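Local coordinates for protein MTH169 (Methanobacterium thermoautotrophicum, PDB 1GTD) that belongs to the PurS family of small proteins and forms an assembly of four chains, at residues 10-15 with 72-77. Sequence-based numbering, arbitrary orientation.
Sequences RLKKGM and IHDYDV
L11 rests one branch of its fork, CD2, against both I72 and the ring of H73, with CD2 3.6 Å from I72 CG1 and 3.6 Å from H73 CD2. The methyl meets the imidazole obliquely. I72 CG1 stands over one face of that ring, displaced toward its rim; chi1 of 66° turns CG1 toward the imidazole and the L11 methyl. Apolar L11 and I72 suit a patch on which P18 and A21 of a second subunit also pack, and H73 adds a flat surface against T22 of that subunit. H73 ND1 is hydrogen-bonded to the backbone N of N69. M15, a selenomethionine, bends at chi2 and brings SE to 4.3 Å from I72 CG2. These side chains sit where central strand 3-11 ends beside strand 73-81, an outer strand of the three-stranded antiparallel sheet within this chain. R10 and D74 are a hydrogen-bonded pair: R10 N donates to D74 O (2.8 Å) and D74 N to R10 O. L11 and H73 form the next, non-hydrogen-bonded pair. Just beyond the strand, K12 N still reaches I72 O at 2.7 Å, before a type II turn from K12 to M15 in which G14 accommodates a phi of 100°. The extended K12 chain crosses D74 at about a right angle. Lysine suits this place because its methylenes can lie beside the carboxylate; at 4.6 Å from D74 OD1, NZ is too far for a salt bridge, though the opposite charges may still attract weakly. The short aspartate puts OD2 where two waters link it to L11 O and K13 N.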
ATOM      1  N   ARG B  10       3.190 -12.159   4.516  1.00 24.13           N
ATOM      2  CA  ARG B  10       1.785 -12.414   4.218  1.00 24.84           C
ATOM      3  C   ARG B  10       0.958 -12.629   5.490  1.00 24.03           C
ATOM      4  O   ARG B  10       1.367 -13.352   6.397  1.00 24.69           O
ATOM      5  CB  ARG B  10       1.672 -13.625   3.294  1.00 27.23           C
ATOM      6  CG  ARG B  10       0.270 -13.889   2.786  1.00 33.55           C
ATOM      7  CD  ARG B  10       0.281 -15.000   1.757  1.00 37.55           C
ATOM      8  NE  ARG B  10       0.908 -16.206   2.290  1.00 43.54           N
ATOM      9  CZ  ARG B  10       1.126 -17.314   1.584  1.00 45.41           C
ATOM     10  NH1 ARG B  10       0.766 -17.372   0.305  1.00 44.90           N
ATOM     11  NH2 ARG B  10       1.703 -18.364   2.159  1.00 46.95           N
ATOM     12  N   LEU B  11      -0.206 -11.990   5.556  1.00 22.53           N
ATOM     13  CA  LEU B  11      -1.079 -12.106   6.723  1.00 19.94           C
ATOM     14  C   LEU B  11      -1.474 -13.547   6.976  1.00 18.85           C
ATOM     15  O   LEU B  11      -1.618 -14.331   6.042  1.00 17.52           O
ATOM     16  CB  LEU B  11      -2.333 -11.247   6.538  1.00 19.14           C
ATOM     17  CG  LEU B  11      -2.106  -9.744   6.728  1.00 16.60           C
ATOM     18  CD1 LEU B  11      -3.238  -8.952   6.115  1.00 16.91           C
ATOM     19  CD2 LEU B  11      -1.978  -9.447   8.202  1.00 18.02           C
ATOM     20  N   LYS B  12      -1.636 -13.892   8.250  1.00 18.92           N
ATOM     21  CA  LYS B  12      -1.997 -15.251   8.623  1.00 17.81           C
ATOM     22  C   LYS B  12      -3.395 -15.587   8.130  1.00 19.25           C
ATOM     23  O   LYS B  12      -4.241 -14.706   7.994  1.00 16.30           O
ATOM     24  CB  LYS B  12      -1.933 -15.410  10.131  1.00 16.60           C
ATOM     25  CG  LYS B  12      -0.632 -14.959  10.709  1.00 15.02           C
ATOM     26  CD  LYS B  12      -0.529 -15.352  12.161  1.00 15.28           C
ATOM     27  CE  LYS B  12       0.870 -15.065  12.672  1.00 14.49           C
ATOM     28  NZ  LYS B  12       1.038 -15.603  14.045  1.00 17.90           N
ATOM     29  N   LYS B  13      -3.626 -16.871   7.862  1.00 22.21           N
ATOM     30  CA  LYS B  13      -4.920 -17.339   7.376  1.00 24.24           C
ATOM     31  C   LYS B  13      -6.062 -16.929   8.305  1.00 24.78           C
ATOM     32  O   LYS B  13      -5.962 -17.059   9.527  1.00 25.45           O
ATOM     33  CB  LYS B  13      -4.896 -18.862   7.231  1.00 26.58           C
ATOM     34  CG  LYS B  13      -4.008 -19.378   6.104  1.00 29.72           C
ATOM     35  CD  LYS B  13      -4.835 -20.066   5.000  1.00 33.40           C
ATOM     36  CE  LYS B  13      -5.797 -19.088   4.301  1.00 36.28           C
ATOM     37  NZ  LYS B  13      -6.614 -19.731   3.222  1.00 36.24           N
ATOM     38  N   GLY B  14      -7.143 -16.428   7.718  1.00 24.34           N
ATOM     39  CA  GLY B  14      -8.284 -16.009   8.512  1.00 24.82           C
ATOM     40  C   GLY B  14      -8.320 -14.512   8.731  1.00 25.12           C
ATOM     41  O   GLY B  14      -9.384 -13.929   8.943  1.00 24.98           O
HETATM   42  N   MSE B  15      -7.140 -13.901   8.688  1.00 26.80           N
HETATM   43  CA  MSE B  15      -6.980 -12.463   8.864  1.00 27.29           C
HETATM   44  C   MSE B  15      -7.576 -11.769   7.660  1.00 26.50           C
HETATM   45  O   MSE B  15      -7.415 -12.245   6.537  1.00 26.31           O
HETATM   46  CB  MSE B  15      -5.498 -12.095   8.925  1.00 30.05           C
HETATM   47  CG  MSE B  15      -4.722 -12.749  10.036  1.00 36.24           C
HETATM   48 SE   MSE B  15      -5.178 -12.003  11.743  1.00 47.00          SE
HETATM   49  CE  MSE B  15      -4.185 -13.211  12.885  1.00 42.78           C
ATOM     50  N   ILE B  72       0.152 -10.834  13.317  1.00 21.44           N
ATOM     51  CA  ILE B  72      -0.729 -11.015  12.165  1.00 20.90           C
ATOM     52  C   ILE B  72      -0.065 -11.493  10.868  1.00 20.55           C
ATOM     53  O   ILE B  72      -0.743 -12.067  10.007  1.00 21.04           O
ATOM     54  CB  ILE B  72      -1.508  -9.703  11.859  1.00 20.90           C
ATOM     55  CG1 ILE B  72      -0.541  -8.604  11.413  1.00 21.52           C
ATOM     56  CG2 ILE B  72      -2.231  -9.219  13.111  1.00 21.18           C
ATOM     57  CD1 ILE B  72      -1.216  -7.275  11.168  1.00 20.76           C
ATOM     58  N   HIS B  73       1.240 -11.261  10.713  1.00 19.98           N
ATOM     59  CA  HIS B  73       1.944 -11.685   9.489  1.00 20.47           C
ATOM     60  C   HIS B  73       2.778 -12.953   9.621  1.00 20.30           C
ATOM     61  O   HIS B  73       3.368 -13.219  10.664  1.00 20.03           O
ATOM     62  CB  HIS B  73       2.906 -10.600   8.977  1.00 18.61           C
ATOM     63  CG  HIS B  73       2.248  -9.303   8.650  1.00 20.03           C
ATOM     64  ND1 HIS B  73       2.280  -8.217   9.497  1.00 20.72           N
ATOM     65  CD2 HIS B  73       1.530  -8.918   7.568  1.00 20.14           C
ATOM     66  CE1 HIS B  73       1.612  -7.217   8.950  1.00 20.54           C
ATOM     67  NE2 HIS B  73       1.146  -7.617   7.780  1.00 19.90           N
ATOM     68  N   ASP B  74       2.811 -13.729   8.545  1.00 20.99           N
ATOM     69  CA  ASP B  74       3.639 -14.929   8.453  1.00 21.08           C
ATOM     70  C   ASP B  74       4.717 -14.411   7.503  1.00 23.16           C
ATOM     71  O   ASP B  74       4.387 -13.762   6.504  1.00 24.02           O
ATOM     72  CB  ASP B  74       2.915 -16.089   7.744  1.00 19.19           C
ATOM     73  CG  ASP B  74       2.004 -16.890   8.665  1.00 16.72           C
ATOM     74  OD1 ASP B  74       2.339 -17.066   9.855  1.00 15.21           O
ATOM     75  OD2 ASP B  74       0.957 -17.373   8.175  1.00 17.53           O
ATOM     76  N   TYR B  75       5.990 -14.659   7.793  1.00 24.89           N
ATOM     77  CA  TYR B  75       7.013 -14.189   6.877  1.00 25.73           C
ATOM     78  C   TYR B  75       8.073 -15.228   6.569  1.00 26.21           C
ATOM     79  O   TYR B  75       8.245 -16.191   7.309  1.00 27.48           O
ATOM     80  CB  TYR B  75       7.642 -12.896   7.393  1.00 27.71           C
ATOM     81  CG  TYR B  75       8.301 -12.986   8.745  1.00 30.18           C
ATOM     82  CD1 TYR B  75       9.692 -12.986   8.864  1.00 31.63           C
ATOM     83  CD2 TYR B  75       7.535 -13.048   9.910  1.00 30.93           C
ATOM     84  CE1 TYR B  75      10.310 -13.041  10.111  1.00 33.27           C
ATOM     85  CE2 TYR B  75       8.140 -13.107  11.164  1.00 33.24           C
ATOM     86  CZ  TYR B  75       9.528 -13.100  11.257  1.00 33.81           C
ATOM     87  OH  TYR B  75      10.131 -13.146  12.492  1.00 33.08           O
ATOM     88  N   ASP B  76       8.745 -15.038   5.438  1.00 27.20           N
ATOM     89  CA  ASP B  76       9.805 -15.923   4.962  1.00 27.54           C
ATOM     90  C   ASP B  76      11.050 -15.100   4.721  1.00 27.64           C
ATOM     91  O   ASP B  76      10.976 -13.968   4.238  1.00 28.27           O
ATOM     92  CB  ASP B  76       9.417 -16.568   3.633  1.00 27.45           C
ATOM     93  CG  ASP B  76       8.634 -17.828   3.808  1.00 29.21           C
ATOM     94  OD1 ASP B  76       9.271 -18.899   3.885  1.00 30.20           O
ATOM     95  OD2 ASP B  76       7.387 -17.752   3.875  1.00 31.73           O
ATOM     96  N   VAL B  77      12.199 -15.669   5.046  1.00 27.28           N
ATOM     97  CA  VAL B  77      13.453 -14.983   4.815  1.00 26.26           C
ATOM     98  C   VAL B  77      14.396 -15.947   4.119  1.00 26.77           C
ATOM     99  O   VAL B  77      14.636 -17.059   4.604  1.00 27.09           O
ATOM    100  CB  VAL B  77      14.094 -14.498   6.127  1.00 25.39           C
ATOM    101  CG1 VAL B  77      15.421 -13.804   5.824  1.00 24.48           C
ATOM    102  CG2 VAL B  77      13.159 -13.535   6.836  1.00 24.21           C
TER
HETATM  103  O   HOH W   1       0.339 -16.655   5.763  1.00 25.35           O
HETATM  104  O   HOH W   2      -1.766 -18.699   8.697  1.00 19.63           O